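PDB 3EKI: high affinity transport system protein p37 from Mycoplasma hyorhinis, which serves as the extracytoplasmic substrate-binding lipoprotein of a high-affinity transport system and binds thiamine diphosphate, consistent with uptake of thiamine or its diphosphate. Local coordinates for residues T142-T147 / L355-I360; V153-K158 / V172-E177; K233-K238 / A334-N339; T275-D280 / N286-K291. One frame throughout, in Å; residues are numbered along the deposited sequence.

In the fold
Interaction 1 lies on one side of the chain's centre and interactions 3 and 4 on the other, their centres about 39 and 38 Å from that of interaction 1. Along the chain, residues 142-147 and 355-360 bracket everything else; interaction 2 comes first between them, and interaction 4 falls between the two segments of interaction 3. Interactions 2 and 3, about 15 Å apart between centres, touch where A175 and V172 meet strand 331-337. Interactions 3 and 4 reach the two outermost strands of one mixed sheet. Interactions 2 to 4 thus probably belong to one lobe of a periplasmic-binding-protein fold and interaction 1 to the other, with strand 141-152 leading from residues 142-147 to the loop where the D155 side chain is about 11 Å from bound thiamine diphosphate.

Interaction 1. Residues T142-T147 / L355-I360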
loop_
_atom_site.group_PDB
_atom_site.type_symbol
_atom_site.label_atom_id
_atom_site.label_comp_id
_atom_site.label_asym_id
_atom_site.label_seq_id
_atom_site.Cartn_x
_atom_site.Cartn_y
_atom_site.Cartn_z
ATOM N N THR A 142 -4.641 19.431 -1.571
ATOM C CA THR A 142 -5.981 19.035 -1.935
ATOM C C THR A 142 -6.087 17.640 -2.510
ATOM O O THR A 142 -5.667 17.352 -3.632
ATOM C CB THR A 142 -6.521 20.026 -3.014
ATOM O OG1 THR A 142 -6.384 21.353 -2.487
ATOM C CG2 THR A 142 -7.968 19.741 -3.308
ATOM N N PRO A 143 -6.607 16.708 -1.712
ATOM C CA PRO A 143 -6.815 15.341 -2.204
ATOM C C PRO A 143 -7.874 15.340 -3.284
ATOM O O PRO A 143 -8.907 16.016 -3.144
ATOM C CB PRO A 143 -7.312 14.596 -0.961
ATOM C CG PRO A 143 -6.824 15.416 0.182
ATOM C CD PRO A 143 -6.950 16.852 -0.288
ATOM N N ALA A 144 -7.630 14.582 -4.339
ATOM C CA ALA A 144 -8.556 14.552 -5.462
ATOM C C ALA A 144 -8.832 13.196 -6.150
ATOM O O ALA A 144 -9.876 13.007 -6.720
ATOM C CB ALA A 144 -8.076 15.502 -6.501
ATOM N N LEU A 145 -7.832 12.330 -6.131
ATOM C CA LEU A 145 -7.900 11.063 -6.839
ATOM C C LEU A 145 -7.804 9.921 -5.840
ATOM O O LEU A 145 -6.922 9.975 -4.974
ATOM C CB LEU A 145 -6.721 11.017 -7.815
ATOM C CG LEU A 145 -6.513 9.775 -8.687
ATOM C CD1 LEU A 145 -7.423 9.831 -9.908
ATOM C CD2 LEU A 145 -5.083 9.595 -9.170
ATOM N N GLU A 146 -8.669 8.923 -5.951
ATOM C CA GLU A 146 -8.512 7.720 -5.147
ATOM C C GLU A 146 -8.081 6.590 -6.078
ATOM O O GLU A 146 -8.811 6.336 -7.035
ATOM C CB GLU A 146 -9.825 7.340 -4.456
ATOM C CG GLU A 146 -9.670 6.129 -3.545
ATOM C CD GLU A 146 -10.887 5.802 -2.710
ATOM O OE1 GLU A 146 -11.941 6.459 -2.837
ATOM O OE2 GLU A 146 -10.784 4.842 -1.910
ATOM N N THR A 147 -6.954 5.938 -5.817
ATOM C CA THR A 147 -6.614 4.750 -6.613
ATOM C C THR A 147 -7.363 3.527 -6.077
ATOM O O THR A 147 -7.810 3.522 -4.932
ATOM C CB THR A 147 -5.099 4.499 -6.643
ATOM O OG1 THR A 147 -4.696 4.066 -5.335
ATOM C CG2 THR A 147 -4.285 5.740 -6.962
ATOM N N LEU A 355 -10.863 23.303 -12.295
ATOM C CA LEU A 355 -11.254 22.726 -13.568
ATOM C C LEU A 355 -10.133 21.822 -14.086
ATOM O O LEU A 355 -10.427 20.726 -14.575
ATOM C CB LEU A 355 -11.551 23.806 -14.613
ATOM C CG LEU A 355 -12.667 24.776 -14.253
ATOM C CD1 LEU A 355 -12.746 25.893 -15.295
ATOM C CD2 LEU A 355 -14.009 24.067 -14.160
ATOM N N GLU A 356 -8.894 22.296 -13.961
ATOM C CA GLU A 356 -7.730 21.498 -14.370
ATOM C C GLU A 356 -7.584 20.249 -13.505
ATOM O O GLU A 356 -7.304 19.163 -14.035
ATOM C CB GLU A 356 -6.476 22.369 -14.338
ATOM C CG GLU A 356 -5.278 21.747 -15.051
ATOM C CD GLU A 356 -4.097 22.681 -15.190
ATOM O OE1 GLU A 356 -4.137 23.747 -14.531
ATOM O OE2 GLU A 356 -3.138 22.365 -15.929
ATOM N N GLN A 357 -7.777 20.385 -12.201
ATOM C CA GLN A 357 -7.691 19.213 -11.309
ATOM C C GLN A 357 -8.686 18.155 -11.728
ATOM O O GLN A 357 -8.385 16.967 -11.869
ATOM C CB GLN A 357 -7.925 19.619 -9.847
ATOM C CG GLN A 357 -6.877 20.474 -9.184
ATOM C CD GLN A 357 -7.186 20.682 -7.713
ATOM O OE1 GLN A 357 -7.752 19.790 -7.088
ATOM N NE2 GLN A 357 -6.832 21.822 -7.160
ATOM N N ASN A 358 -9.938 18.531 -11.939
ATOM C CA ASN A 358 -10.968 17.591 -12.323
ATOM C C ASN A 358 -10.681 16.962 -13.676
ATOM O O ASN A 358 -10.956 15.777 -13.886
ATOM C CB ASN A 358 -12.352 18.249 -12.333
ATOM C CG ASN A 358 -12.770 18.731 -10.955
ATOM O OD1 ASN A 358 -12.322 18.211 -9.933
ATOM N ND2 ASN A 358 -13.608 19.766 -10.893
ATOM N N LEU A 359 -10.119 17.688 -14.644
ATOM C CA LEU A 359 -9.735 17.085 -15.925
ATOM C C LEU A 359 -8.582 16.099 -15.752
ATOM O O LEU A 359 -8.532 15.065 -16.417
ATOM C CB LEU A 359 -9.331 18.178 -16.903
ATOM C CG LEU A 359 -10.466 18.937 -17.570
ATOM C CD1 LEU A 359 -9.872 20.216 -18.153
ATOM C CD2 LEU A 359 -11.156 18.138 -18.666
ATOM N N ILE A 360 -7.680 16.395 -14.826
ATOM C CA ILE A 360 -6.565 15.464 -14.569
ATOM C C ILE A 360 -7.129 14.205 -13.916
ATOM O O ILE A 360 -6.749 13.095 -14.341
ATOM C CB ILE A 360 -5.444 16.151 -13.774
ATOM C CG1 ILE A 360 -4.688 17.201 -14.617
ATOM C CG2 ILE A 360 -4.485 15.159 -13.161
ATOM C CD1 ILE A 360 -3.782 18.099 -13.777
HETATM O O HOH W 1 -7.209 22.982 -4.395
#
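With CG anti to the carbonyl carbon (chi1 -68°) and the chain extended beyond it, Q357 reaches from helix 354-369 toward T142 and carries its amide to the strand. In T142, OG1 lies beside the backbone N and anti to the carbonyl carbon (chi1 -54°), which leaves CG2 anti to that nitrogen and sends the methyl toward the glutamine. The two side chains cross at about a right angle, and T142 CG2 stands 3.8 Å from Q357 OE1. The methyl of A144 comes next: A144 CB is 4.3 Å from Q357 OE1.

No direct hydrogen bond joins the segments; a water does the bridging. It accepts from Q357 NE2 at 3.0 Å and lies 2.6 Å from T142 OG1. NE2 also donates to V352 O, just ahead of the helix, so two acceptors fix the rotation of the amide and leave OE1 facing the strand's methyl groups. F348 of strand 345-349 touches A144, Q357 and I360, filling in the apolar side of this small, partly buried contact.

On the strand, A144 and L145 both face G346. That is a classic beta bulge, set here in the antiparallel pairing of strands 141-152 and 345-349, with helix 354-369 laid against it.

Interaction 2. Residues V153-K158 / V172-E177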
loop_
_atom_site.group_PDB
_atom_site.type_symbol
_atom_site.label_atom_id
_atom_site.label_comp_id
_atom_site.label_asym_id
_atom_site.label_seq_id
_atom_site.Cartn_x
_atom_site.Cartn_y
_atom_site.Cartn_z
ATOM N N VAL A 153 -7.797 -12.744 -4.520
ATOM C CA VAL A 153 -8.835 -13.761 -4.501
ATOM C C VAL A 153 -9.304 -14.093 -3.087
ATOM O O VAL A 153 -10.444 -14.533 -2.989
ATOM C CB VAL A 153 -8.367 -15.038 -5.193
ATOM C CG1 VAL A 153 -8.217 -14.696 -6.681
ATOM C CG2 VAL A 153 -7.084 -15.562 -4.619
ATOM N N PHE A 154 -8.473 -13.846 -2.092
ATOM C CA PHE A 154 -8.784 -14.125 -0.683
ATOM C C PHE A 154 -9.308 -12.920 0.092
ATOM O O PHE A 154 -9.558 -12.992 1.312
ATOM C CB PHE A 154 -7.530 -14.722 -0.037
ATOM C CG PHE A 154 -6.259 -13.908 -0.193
ATOM C CD1 PHE A 154 -5.288 -14.263 -1.109
ATOM C CD2 PHE A 154 -6.035 -12.759 0.562
ATOM C CE1 PHE A 154 -4.131 -13.536 -1.328
ATOM C CE2 PHE A 154 -4.875 -12.030 0.364
ATOM C CZ PHE A 154 -3.926 -12.406 -0.550
ATOM N N ASP A 155 -9.528 -11.748 -0.506
ATOM C CA ASP A 155 -9.985 -10.562 0.240
ATOM C C ASP A 155 -10.730 -9.606 -0.692
ATOM O O ASP A 155 -10.267 -8.504 -0.999
ATOM C CB ASP A 155 -8.791 -9.877 0.882
ATOM C CG ASP A 155 -9.053 -8.698 1.785
ATOM O OD1 ASP A 155 -10.199 -8.504 2.251
ATOM O OD2 ASP A 155 -8.083 -7.947 2.057
ATOM N N LYS A 156 -11.920 -10.013 -1.132
ATOM C CA LYS A 156 -12.700 -9.217 -2.086
ATOM C C LYS A 156 -13.764 -8.314 -1.448
ATOM O O LYS A 156 -14.432 -7.544 -2.139
ATOM C CB LYS A 156 -13.351 -10.130 -3.130
ATOM C CG LYS A 156 -12.397 -11.129 -3.762
ATOM C CD LYS A 156 -13.063 -11.883 -4.904
ATOM C CE LYS A 156 -12.252 -13.102 -5.308
ATOM N NZ LYS A 156 -12.455 -13.455 -6.741
ATOM N N GLU A 157 -13.913 -8.416 -0.133
ATOM C CA GLU A 157 -14.879 -7.648 0.622
ATOM C C GLU A 157 -14.223 -6.745 1.665
ATOM O O GLU A 157 -13.538 -7.154 2.617
ATOM C CB GLU A 157 -15.864 -8.601 1.312
ATOM C CG GLU A 157 -17.168 -8.808 0.581
ATOM C CD GLU A 157 -17.986 -9.982 1.087
ATOM O OE1 GLU A 157 -17.632 -10.631 2.091
ATOM O OE2 GLU A 157 -19.023 -10.285 0.457
ATOM N N LYS A 158 -14.465 -5.445 1.446
ATOM C CA LYS A 158 -13.819 -4.483 2.316
ATOM C C LYS A 158 -14.220 -4.597 3.775
ATOM O O LYS A 158 -13.372 -4.568 4.675
ATOM C CB LYS A 158 -14.152 -3.047 1.865
ATOM C CG LYS A 158 -13.431 -2.036 2.724
ATOM C CD LYS A 158 -13.643 -0.585 2.357
ATOM C CE LYS A 158 -13.191 0.328 3.479
ATOM N NZ LYS A 158 -13.886 0.079 4.779
ATOM N N VAL A 172 -9.173 -13.559 10.707
ATOM C CA VAL A 172 -8.505 -14.843 10.840
ATOM C C VAL A 172 -8.887 -15.738 9.679
ATOM O O VAL A 172 -8.033 -16.477 9.157
ATOM C CB VAL A 172 -8.821 -15.516 12.190
ATOM C CG1 VAL A 172 -8.225 -16.913 12.230
ATOM C CG2 VAL A 172 -8.263 -14.654 13.313
ATOM N N LYS A 173 -10.129 -15.672 9.244
ATOM C CA LYS A 173 -10.572 -16.442 8.079
ATOM C C LYS A 173 -9.792 -16.025 6.835
ATOM O O LYS A 173 -9.383 -16.869 6.022
ATOM C CB LYS A 173 -12.079 -16.268 7.895
ATOM C CG LYS A 173 -12.878 -16.899 9.040
ATOM C CD LYS A 173 -14.360 -16.828 8.700
ATOM C CE LYS A 173 -15.114 -15.950 9.682
ATOM N NZ LYS A 173 -16.338 -15.357 9.073
ATOM N N ILE A 174 -9.556 -14.731 6.647
ATOM C CA ILE A 174 -8.725 -14.353 5.482
ATOM C C ILE A 174 -7.318 -14.904 5.581
ATOM O O ILE A 174 -6.691 -15.376 4.632
ATOM C CB ILE A 174 -8.698 -12.815 5.323
ATOM C CG1 ILE A 174 -10.064 -12.227 4.955
ATOM C CG2 ILE A 174 -7.648 -12.435 4.303
ATOM C CD1 ILE A 174 -10.247 -10.749 5.233
ATOM N N ALA A 175 -6.739 -14.885 6.797
ATOM C CA ALA A 175 -5.395 -15.438 7.012
ATOM C C ALA A 175 -5.375 -16.926 6.635
ATOM O O ALA A 175 -4.408 -17.421 6.052
ATOM C CB ALA A 175 -4.929 -15.206 8.430
ATOM N N LYS A 176 -6.431 -17.656 6.962
ATOM C CA LYS A 176 -6.440 -19.078 6.605
ATOM C C LYS A 176 -6.518 -19.248 5.096
ATOM O O LYS A 176 -5.895 -20.181 4.577
ATOM C CB LYS A 176 -7.571 -19.771 7.366
ATOM C CG LYS A 176 -7.255 -19.824 8.857
ATOM C CD LYS A 176 -8.409 -20.274 9.722
ATOM C CE LYS A 176 -7.946 -20.705 11.104
ATOM N NZ LYS A 176 -7.745 -22.178 11.195
ATOM N N GLU A 177 -7.201 -18.375 4.390
ATOM C CA GLU A 177 -7.248 -18.427 2.926
ATOM C C GLU A 177 -5.892 -18.097 2.328
ATOM O O GLU A 177 -5.456 -18.663 1.322
ATOM C CB GLU A 177 -8.330 -17.477 2.443
ATOM C CG GLU A 177 -9.755 -17.902 2.784
ATOM C CD GLU A 177 -10.177 -18.880 1.682
ATOM O OE1 GLU A 177 -9.928 -20.090 1.841
ATOM O OE2 GLU A 177 -10.721 -18.397 0.664
#
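Apolar contacts come first, with F154 and I174 at the centre. F154 CD2 lies 4.1 Å from I174 CG2, and the two side chains cross at about a right angle, with the methyl approaching the ring obliquely. The F154 ring swings into place through a chi1 of 54°, which sets CG between the backbone N and the carbonyl carbon. One turn further along the helix, E177 adds its aliphatic root, E177 CB lying 3.8 Å from F154 CB.

Contacts between carbon and oxygen form the second group. I174 CG2 sits 3.6 Å from F154 O, and the far end of the same isoleucine, CD1, lies 3.7 Å from D155 OD1. No hydrogen bond crosses between the segments.

The charges are answered elsewhere. D155 OD2 forms a salt bridge with R216 NE, although E309 OE1 is also close, a like-charge neighbour that would probably be tolerated because of the arginine. E177 OE1 forms a salt bridge with K180 NZ.

The F154 ring also stacks on F152 and touches I178 and I181. The loop thus leaves strand 141-152 and folds back over one side of helix 170-184, whose I174 and A175 meet strand 331-337.

Interaction 3. Residues K233-K238 / A334-N339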
loop_
_atom_site.group_PDB
_atom_site.type_symbol
_atom_site.label_atom_id
_atom_site.label_comp_id
_atom_site.label_asym_id
_atom_site.label_seq_id
_atom_site.Cartn_x
_atom_site.Cartn_y
_atom_site.Cartn_z
ATOM N N LYS A 233 -0.716 -20.441 21.099
ATOM C CA LYS A 233 -1.228 -20.539 22.468
ATOM C C LYS A 233 -1.179 -19.188 23.170
ATOM O O LYS A 233 -2.085 -18.776 23.897
ATOM C CB LYS A 233 -0.438 -21.574 23.284
ATOM C CG LYS A 233 -0.935 -21.770 24.705
ATOM C CD LYS A 233 -0.431 -23.069 25.323
ATOM C CE LYS A 233 -1.484 -23.727 26.208
ATOM N NZ LYS A 233 -0.856 -24.693 27.160
ATOM N N ALA A 234 -0.106 -18.447 22.944
ATOM C CA ALA A 234 -0.001 -17.151 23.606
ATOM C C ALA A 234 -1.059 -16.193 23.075
ATOM O O ALA A 234 -1.671 -15.400 23.791
ATOM C CB ALA A 234 1.404 -16.618 23.437
ATOM N N TRP A 235 -1.277 -16.249 21.757
ATOM C CA TRP A 235 -2.342 -15.464 21.147
ATOM C C TRP A 235 -3.694 -15.820 21.747
ATOM O O TRP A 235 -4.473 -14.979 22.173
ATOM C CB TRP A 235 -2.351 -15.712 19.643
ATOM C CG TRP A 235 -3.460 -15.048 18.910
ATOM C CD1 TRP A 235 -4.668 -15.587 18.603
ATOM C CD2 TRP A 235 -3.482 -13.710 18.375
ATOM N NE1 TRP A 235 -5.458 -14.704 17.919
ATOM C CE2 TRP A 235 -4.743 -13.547 17.771
ATOM C CE3 TRP A 235 -2.567 -12.655 18.353
ATOM C CZ2 TRP A 235 -5.147 -12.356 17.133
ATOM C CZ3 TRP A 235 -2.974 -11.479 17.717
ATOM C CH2 TRP A 235 -4.239 -11.354 17.127
ATOM N N ASN A 236 -3.997 -17.119 21.795
ATOM C CA ASN A 236 -5.297 -17.584 22.261
ATOM C C ASN A 236 -5.519 -17.239 23.732
ATOM O O ASN A 236 -6.678 -17.044 24.118
ATOM C CB ASN A 236 -5.423 -19.103 22.061
ATOM C CG ASN A 236 -5.485 -19.558 20.622
ATOM O OD1 ASN A 236 -5.794 -18.820 19.693
ATOM N ND2 ASN A 236 -5.182 -20.833 20.409
ATOM N N ASP A 237 -4.457 -17.209 24.507
ATOM C CA ASP A 237 -4.503 -16.978 25.942
ATOM C C ASP A 237 -4.362 -15.498 26.285
ATOM O O ASP A 237 -4.393 -15.114 27.452
ATOM C CB ASP A 237 -3.402 -17.742 26.685
ATOM C CG ASP A 237 -3.666 -19.239 26.773
ATOM O OD1 ASP A 237 -4.661 -19.701 26.197
ATOM O OD2 ASP A 237 -2.866 -19.940 27.425
ATOM N N LYS A 238 -4.166 -14.688 25.243
ATOM C CA LYS A 238 -3.897 -13.253 25.372
ATOM C C LYS A 238 -2.728 -12.963 26.299
ATOM O O LYS A 238 -2.689 -12.031 27.088
ATOM C CB LYS A 238 -5.164 -12.483 25.744
ATOM C CG LYS A 238 -6.250 -12.619 24.698
ATOM C CD LYS A 238 -7.512 -11.847 24.986
ATOM C CE LYS A 238 -8.605 -12.161 23.968
ATOM N NZ LYS A 238 -9.867 -11.448 24.288
ATOM N N ALA A 334 0.468 -16.950 7.821
ATOM C CA ALA A 334 -0.339 -15.835 8.251
ATOM C C ALA A 334 -1.089 -16.176 9.540
ATOM O O ALA A 334 -1.706 -17.242 9.632
ATOM C CB ALA A 334 -1.323 -15.460 7.153
ATOM N N LEU A 335 -1.060 -15.253 10.487
ATOM C CA LEU A 335 -1.848 -15.361 11.709
ATOM C C LEU A 335 -3.183 -14.653 11.620
ATOM O O LEU A 335 -4.255 -15.191 11.929
ATOM C CB LEU A 335 -1.013 -14.823 12.870
ATOM C CG LEU A 335 -1.746 -14.720 14.215
ATOM C CD1 LEU A 335 -1.973 -16.089 14.794
ATOM C CD2 LEU A 335 -0.923 -13.811 15.120
ATOM N N ILE A 336 -3.164 -13.391 11.162
ATOM C CA ILE A 336 -4.356 -12.586 11.060
ATOM C C ILE A 336 -4.043 -11.398 10.139
ATOM O O ILE A 336 -2.869 -11.022 10.068
ATOM C CB ILE A 336 -4.844 -12.094 12.429
ATOM C CG1 ILE A 336 -6.253 -11.511 12.454
ATOM C CG2 ILE A 336 -3.843 -11.127 13.043
ATOM C CD1 ILE A 336 -6.849 -11.354 13.831
ATOM N N VAL A 337 -5.058 -10.902 9.447
ATOM C CA VAL A 337 -4.849 -9.643 8.706
ATOM C C VAL A 337 -5.376 -8.483 9.538
ATOM O O VAL A 337 -5.837 -8.655 10.679
ATOM C CB VAL A 337 -5.472 -9.651 7.312
ATOM C CG1 VAL A 337 -4.820 -10.808 6.532
ATOM C CG2 VAL A 337 -6.974 -9.755 7.299
ATOM N N THR A 338 -5.333 -7.270 9.009
ATOM C CA THR A 338 -5.803 -6.116 9.764
ATOM C C THR A 338 -7.110 -5.575 9.196
ATOM O O THR A 338 -7.669 -6.097 8.246
ATOM C CB THR A 338 -4.777 -4.973 9.772
ATOM O OG1 THR A 338 -4.735 -4.347 8.460
ATOM C CG2 THR A 338 -3.364 -5.447 10.077
ATOM N N ASN A 339 -7.595 -4.491 9.803
ATOM C CA ASN A 339 -8.711 -3.710 9.312
ATOM C C ASN A 339 -8.237 -2.983 8.045
ATOM O O ASN A 339 -7.038 -2.826 7.853
ATOM C CB ASN A 339 -9.205 -2.730 10.361
ATOM C CG ASN A 339 -9.741 -3.363 11.627
ATOM O OD1 ASN A 339 -10.283 -4.459 11.590
ATOM N ND2 ASN A 339 -9.583 -2.647 12.735
#
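W235, in the last turn of helix 225-236, points its indole at L335 and I336 of strand 331-337, which form a classic beta bulge opposite I219 at the edge of the mixed sheet. Beyond W235 the helix closes in a Schellman motif at K238, which has positive phi. From CB the tryptophan chain leaves with CG anti to the backbone N (chi1 176°), extending the ring away from the helix and over the strand. The first ring atom to meet it is W235 CD2, 4.1 Å from L335 CD2. Next, W235 CE3 is 3.8 Å and CZ3 4.0 Å from L335 CD2. The leucine methyl therefore lies over one face of the six-membered ring, displaced toward its rim: in this CH-pi contact L335 CD2 is 4.2 Å from the centroid of the six-membered ring of W235 and 24° off the normal.

The polar NE1 donates to G165 O, while H269 stacks on the indole and F270 meets it with planes about 80° apart, so the ring is held by more than the strand. Farther out, I336 takes over and crosses the indole at about a right angle. W235 CH2 approaches I336 CG2 at 4.1 Å. Beside it, W235 CZ2 rests 3.8 Å from I336 CD1, the methyl coming to the ring obliquely.

Interaction 4. Residues T275-D280 / N286-K291; sequences TTLNED and NAYKQK
D280 OD1 has two partners: Y288 OH donates to it across the contact at 2.6 Å, and R244 NE of helix 240-245 forms a salt bridge with it. The tyrosine reaches the anti side of the oxygen, 26° out of the carboxylate plane. D280 OD1 lies in the plane of the Y288 ring, at its edge, 3.4 Å from Y288 CE1, and the carboxylate and ring planes stand 77° apart. The other oxygen, OD2, takes a hydrogen bond from W240 NE1, so both ends of the carboxylate are held and its rotation is fixed. The nearby arginine would probably help keep D280 ionised within this buried setting.

D280 has its CG anti to the backbone N (chi1 -167°), which swings the carboxylate round to the tyrosine. L277, one turn earlier, packs its CD2 3.7 Å from Y288 OH, the two side chains crossing at about a right angle.

W240 and R244 also touch Y288, placing helix 240-245 beside the bond. The helix 277-283 itself starts with T276 as N-cap, T276 OG1 accepting from E279 N at 2.9 Å. Together these contacts fasten a capped helix to strand 288-290, an outermost strand of the mixed sheet, which runs parallel to strand 248-250.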
loop_
_atom_site.group_PDB
_atom_site.type_symbol
_atom_site.label_atom_id
_atom_site.label_comp_id
_atom_site.label_asym_id
_atom_site.label_seq_id
_atom_site.Cartn_x
_atom_site.Cartn_y
_atom_site.Cartn_z
ATOM N N THR A 275 0.024 -0.073 26.142
ATOM C CA THR A 275 -0.493 1.198 25.654
ATOM C C THR A 275 -0.268 1.439 24.168
ATOM O O THR A 275 -1.138 1.546 23.316
ATOM C CB THR A 275 0.215 2.345 26.417
ATOM O OG1 THR A 275 1.633 2.210 26.169
ATOM C CG2 THR A 275 0.016 2.253 27.907
ATOM N N THR A 276 1.071 1.427 23.777
ATOM C CA THR A 276 1.425 1.537 22.387
ATOM C C THR A 276 2.623 0.629 22.132
ATOM O O THR A 276 3.381 0.328 23.063
ATOM C CB THR A 276 1.846 2.951 21.934
ATOM O OG1 THR A 276 3.036 3.306 22.660
ATOM C CG2 THR A 276 0.776 3.964 22.251
ATOM N N LEU A 277 2.779 0.253 20.864
ATOM C CA LEU A 277 3.966 -0.513 20.517
ATOM C C LEU A 277 5.241 0.274 20.783
ATOM O O LEU A 277 6.262 -0.260 21.219
ATOM C CB LEU A 277 3.930 -0.976 19.068
ATOM C CG LEU A 277 3.011 -2.114 18.669
ATOM C CD1 LEU A 277 3.493 -2.658 17.331
ATOM C CD2 LEU A 277 2.949 -3.219 19.709
ATOM N N ASN A 278 5.254 1.594 20.541
ATOM C CA ASN A 278 6.481 2.347 20.850
ATOM C C ASN A 278 6.820 2.320 22.332
ATOM O O ASN A 278 7.972 2.160 22.738
ATOM C CB ASN A 278 6.300 3.798 20.351
ATOM C CG ASN A 278 6.685 3.902 18.883
ATOM O OD1 ASN A 278 7.087 2.926 18.245
ATOM N ND2 ASN A 278 6.565 5.102 18.323
ATOM N N GLU A 279 5.796 2.458 23.178
ATOM C CA GLU A 279 6.065 2.407 24.616
ATOM C C GLU A 279 6.532 1.020 25.031
ATOM O O GLU A 279 7.476 0.935 25.801
ATOM C CB GLU A 279 4.854 2.793 25.454
ATOM C CG GLU A 279 4.895 4.236 25.955
ATOM C CD GLU A 279 3.757 4.569 26.900
ATOM O OE1 GLU A 279 3.915 4.385 28.129
ATOM O OE2 GLU A 279 2.698 5.023 26.422
ATOM N N ASP A 280 5.883 -0.008 24.523
ATOM C CA ASP A 280 6.313 -1.384 24.812
ATOM C C ASP A 280 7.729 -1.655 24.340
ATOM O O ASP A 280 8.532 -2.259 25.048
ATOM C CB ASP A 280 5.304 -2.335 24.159
ATOM C CG ASP A 280 5.429 -3.779 24.622
ATOM O OD1 ASP A 280 6.016 -4.580 23.857
ATOM O OD2 ASP A 280 4.963 -4.102 25.735
ATOM N N ASN A 286 14.859 -5.573 22.806
ATOM C CA ASN A 286 15.371 -6.729 22.097
ATOM C C ASN A 286 14.242 -7.594 21.542
ATOM O O ASN A 286 14.505 -8.568 20.835
ATOM C CB ASN A 286 16.270 -7.578 22.997
ATOM C CG ASN A 286 17.657 -6.938 23.080
ATOM O OD1 ASN A 286 18.307 -6.707 22.063
ATOM N ND2 ASN A 286 18.105 -6.666 24.298
ATOM N N ALA A 287 13.012 -7.239 21.839
ATOM C CA ALA A 287 11.850 -7.960 21.317
ATOM C C ALA A 287 11.357 -7.383 19.998
ATOM O O ALA A 287 10.347 -7.817 19.437
ATOM C CB ALA A 287 10.750 -7.941 22.363
ATOM N N TYR A 288 12.025 -6.372 19.473
ATOM C CA TYR A 288 11.604 -5.677 18.276
ATOM C C TYR A 288 12.771 -5.392 17.350
ATOM O O TYR A 288 13.870 -5.097 17.823
ATOM C CB TYR A 288 10.994 -4.327 18.650
ATOM C CG TYR A 288 9.693 -4.388 19.385
ATOM C CD1 TYR A 288 9.619 -4.464 20.767
ATOM C CD2 TYR A 288 8.498 -4.370 18.657
ATOM C CE1 TYR A 288 8.396 -4.521 21.420
ATOM C CE2 TYR A 288 7.290 -4.426 19.302
ATOM C CZ TYR A 288 7.234 -4.498 20.672
ATOM O OH TYR A 288 5.988 -4.553 21.249
ATOM N N LYS A 289 12.518 -5.443 16.053
ATOM C CA LYS A 289 13.525 -5.099 15.052
ATOM C C LYS A 289 12.843 -4.596 13.789
ATOM O O LYS A 289 11.786 -5.100 13.394
ATOM C CB LYS A 289 14.411 -6.294 14.732
ATOM C CG LYS A 289 15.609 -5.958 13.856
ATOM C CD LYS A 289 16.402 -7.226 13.560
ATOM C CE LYS A 289 17.249 -7.579 14.788
ATOM N NZ LYS A 289 18.412 -6.642 14.849
ATOM N N GLN A 290 13.443 -3.584 13.170
ATOM C CA GLN A 290 12.855 -3.023 11.948
ATOM C C GLN A 290 13.452 -3.701 10.725
ATOM O O GLN A 290 14.611 -3.450 10.346
ATOM C CB GLN A 290 13.037 -1.497 11.880
ATOM C CG GLN A 290 12.291 -0.843 10.725
ATOM C CD GLN A 290 12.763 0.545 10.359
ATOM O OE1 GLN A 290 12.722 1.442 11.189
ATOM N NE2 GLN A 290 13.224 0.734 9.137
ATOM N N LYS A 291 12.664 -4.572 10.116
ATOM C CA LYS A 291 13.056 -5.372 8.972
ATOM C C LYS A 291 11.814 -5.800 8.191
ATOM O O LYS A 291 10.743 -5.934 8.780
ATOM C CB LYS A 291 13.801 -6.650 9.355
ATOM C CG LYS A 291 15.051 -6.533 10.183
ATOM C CD LYS A 291 16.321 -6.529 9.368
ATOM C CE LYS A 291 16.595 -7.880 8.726
ATOM N NZ LYS A 291 17.758 -7.768 7.786
#